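Local atomic coordinates of exodeoxyribonuclease III (Methanosarcina mazei, PDB entry 5J8N), a protein that probably acts as a metal-dependent DNA repair nuclease, cutting DNA at abasic sites and degrading double-stranded DNA from its 3' ends. Residues Glu158-Arg163 and Gly218-Tyr223. The protein carries 3 engineered substitutions. Sequence-based numbering, arbitrary orientation.
Sequences EIDLAR and GWRLDY
The side chains of D160 and R220 form a salt bridge in which one carboxylate oxygen takes two N-H groups: D160 OD1 accepts from R220 NE at 2.8 Å and from R220 NH1 at 3.0 Å. The oxygen lies in the guanidinium plane, yet both nitrogens reach it from the same face of the carboxylate, the two planes being turned 50° apart. R220 starts out extended, with CG opposite the backbone N (chi1 -164°), and bends at chi3 (64°) to bring this edge round to D160. Y223 CE2 lies over one guanidinium face, 3.4 Å above the plane; a water links D160 OD2 with R220 NH1, weakly at the arginine. R194 and D191 extend the pair into a charge network, and a leucine in place of R220 would probably leave the carboxylates of D160 and D191 without this shared cation.

Backbone bonds flank a single beta bridge between L161 and W219: R220 N donates to D160 O (2.7 Å), and A162 N to G218 O (2.9 Å). In this DNase I-like fold, the bridge ties the loop following strand 146-149 to the start of strand 218-227, which carries D222, predicted to be important for catalysis.

Apolar contact comes from L161, whose CD1 methyl sits 3.5 Å from the centre of the six-membered ring of W219, almost exactly on its normal, a CH-pi contact. W205 meets the same indole edge-to-face.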
loop_
_atom_site.group_PDB
_atom_site.type_symbol
_atom_site.label_atom_id
_atom_site.label_comp_id
_atom_site.label_asym_id
_atom_site.label_seq_id
_atom_site.Cartn_x
_atom_site.Cartn_y
_atom_site.Cartn_z
ATOM N N GLU A 158 11.767 -6.967 13.831
ATOM C CA GLU A 158 13.095 -6.347 13.870
ATOM C C GLU A 158 13.801 -6.483 12.531
ATOM O O GLU A 158 14.515 -5.563 12.125
ATOM C CB GLU A 158 13.935 -6.943 15.004
ATOM C CG GLU A 158 13.411 -6.506 16.397
ATOM C CD GLU A 158 14.362 -6.834 17.526
ATOM O OE1 GLU A 158 15.547 -7.094 17.240
ATOM O OE2 GLU A 158 13.899 -6.857 18.697
ATOM N N ILE A 159 13.581 -7.587 11.816
ATOM C CA ILE A 159 14.236 -7.775 10.524
ATOM C C ILE A 159 13.693 -6.775 9.488
ATOM O O ILE A 159 14.316 -6.609 8.419
ATOM C CB ILE A 159 14.059 -9.233 10.035
ATOM C CG1 ILE A 159 15.032 -9.627 8.945
ATOM C CG2 ILE A 159 12.631 -9.567 9.656
ATOM C CD1 ILE A 159 14.891 -11.076 8.579
ATOM N N ASP A 160 12.556 -6.112 9.782
ATOM C CA ASP A 160 11.958 -5.195 8.816
ATOM C C ASP A 160 12.489 -3.766 8.893
ATOM O O ASP A 160 11.994 -2.893 8.189
ATOM C CB ASP A 160 10.449 -5.214 8.968
ATOM C CG ASP A 160 9.878 -6.559 8.602
ATOM O OD1 ASP A 160 10.192 -7.003 7.465
ATOM O OD2 ASP A 160 9.152 -7.200 9.398
ATOM N N LEU A 161 13.518 -3.499 9.681
ATOM C CA LEU A 161 14.201 -2.209 9.582
ATOM C C LEU A 161 15.653 -2.348 9.971
ATOM O O LEU A 161 16.055 -3.293 10.649
ATOM C CB LEU A 161 13.504 -1.094 10.423
ATOM C CG LEU A 161 13.632 -1.120 11.949
ATOM C CD1 LEU A 161 13.051 0.203 12.555
ATOM C CD2 LEU A 161 12.847 -2.328 12.525
ATOM N N ALA A 162 16.470 -1.402 9.501
ATOM C CA ALA A 162 17.893 -1.487 9.746
ATOM C C ALA A 162 18.317 -1.180 11.174
ATOM O O ALA A 162 19.330 -1.720 11.614
ATOM C CB ALA A 162 18.658 -0.542 8.789
ATOM N N ARG A 163 17.591 -0.307 11.869
ATOM C CA ARG A 163 17.973 0.112 13.207
ATOM C C ARG A 163 16.852 -0.088 14.197
ATOM O O ARG A 163 16.321 0.898 14.755
ATOM C CB ARG A 163 18.389 1.578 13.178
ATOM C CG ARG A 163 19.443 1.884 12.109
ATOM C CD ARG A 163 20.817 1.358 12.472
ATOM N NE ARG A 163 21.838 2.234 11.894
ATOM C CZ ARG A 163 22.618 1.916 10.866
ATOM N NH1 ARG A 163 22.518 0.724 10.299
ATOM N NH2 ARG A 163 23.499 2.799 10.411
ATOM N N GLY A 218 17.032 1.531 6.068
ATOM C CA GLY A 218 15.662 1.556 5.631
ATOM C C GLY A 218 14.697 0.867 6.562
ATOM O O GLY A 218 15.107 0.251 7.585
ATOM N N TRP A 219 13.432 0.955 6.153
ATOM C CA TRP A 219 12.322 0.287 6.855
ATOM C C TRP A 219 11.468 -0.364 5.817
ATOM O O TRP A 219 11.256 0.248 4.766
ATOM C CB TRP A 219 11.463 1.307 7.626
ATOM C CG TRP A 219 12.092 2.141 8.678
ATOM C CD1 TRP A 219 13.236 2.894 8.603
ATOM C CD2 TRP A 219 11.516 2.409 9.961
ATOM N NE1 TRP A 219 13.427 3.587 9.782
ATOM C CE2 TRP A 219 12.378 3.310 10.626
ATOM C CE3 TRP A 219 10.345 1.960 10.609
ATOM C CZ2 TRP A 219 12.108 3.793 11.918
ATOM C CZ3 TRP A 219 10.073 2.453 11.919
ATOM C CH2 TRP A 219 10.956 3.359 12.537
ATOM N N ARG A 220 10.893 -1.533 6.096
ATOM C CA ARG A 220 9.866 -2.103 5.214
ATOM C C ARG A 220 8.503 -1.679 5.742
ATOM O O ARG A 220 8.000 -2.225 6.736
ATOM C CB ARG A 220 9.994 -3.625 5.149
ATOM C CG ARG A 220 9.209 -4.187 3.967
ATOM C CD ARG A 220 9.561 -5.679 3.705
ATOM N NE ARG A 220 9.174 -6.531 4.854
ATOM C CZ ARG A 220 8.085 -7.312 4.906
ATOM N NH1 ARG A 220 7.832 -8.036 6.014
ATOM N NH2 ARG A 220 7.254 -7.443 3.867
ATOM N N LEU A 221 7.953 -0.645 5.113
ATOM C CA LEU A 221 6.649 -0.068 5.478
ATOM C C LEU A 221 5.548 -0.451 4.519
ATOM O O LEU A 221 4.375 -0.227 4.824
ATOM C CB LEU A 221 6.727 1.468 5.497
ATOM C CG LEU A 221 7.831 2.027 6.418
ATOM C CD1 LEU A 221 7.796 3.537 6.396
ATOM C CD2 LEU A 221 7.600 1.535 7.870
ATOM N N ASP A 222 5.936 -0.970 3.342
ATOM C CA ASP A 222 4.979 -1.221 2.257
ATOM C C ASP A 222 4.880 -2.698 2.048
ATOM O O ASP A 222 5.900 -3.406 1.998
ATOM C CB ASP A 222 5.455 -0.511 0.975
ATOM C CG ASP A 222 5.597 0.955 1.217
ATOM O OD1 ASP A 222 4.565 1.671 1.159
ATOM O OD2 ASP A 222 6.721 1.395 1.541
ATOM N N TYR A 223 3.644 -3.188 1.868
ATOM C CA TYR A 223 3.361 -4.621 1.866
ATOM C C TYR A 223 2.275 -4.948 0.851
ATOM O O TYR A 223 1.479 -4.068 0.481
ATOM C CB TYR A 223 2.839 -5.060 3.238
ATOM C CG TYR A 223 3.714 -4.806 4.440
ATOM C CD1 TYR A 223 3.834 -3.525 4.988
ATOM C CD2 TYR A 223 4.336 -5.873 5.098
ATOM C CE1 TYR A 223 4.606 -3.286 6.117
ATOM C CE2 TYR A 223 5.139 -5.652 6.243
ATOM C CZ TYR A 223 5.216 -4.349 6.746
ATOM O OH TYR A 223 5.947 -4.164 7.904
HETATM O O HOH W 1 8.644 -9.734 8.465
HETATM O O HOH W 2 16.207 1.693 10.354
#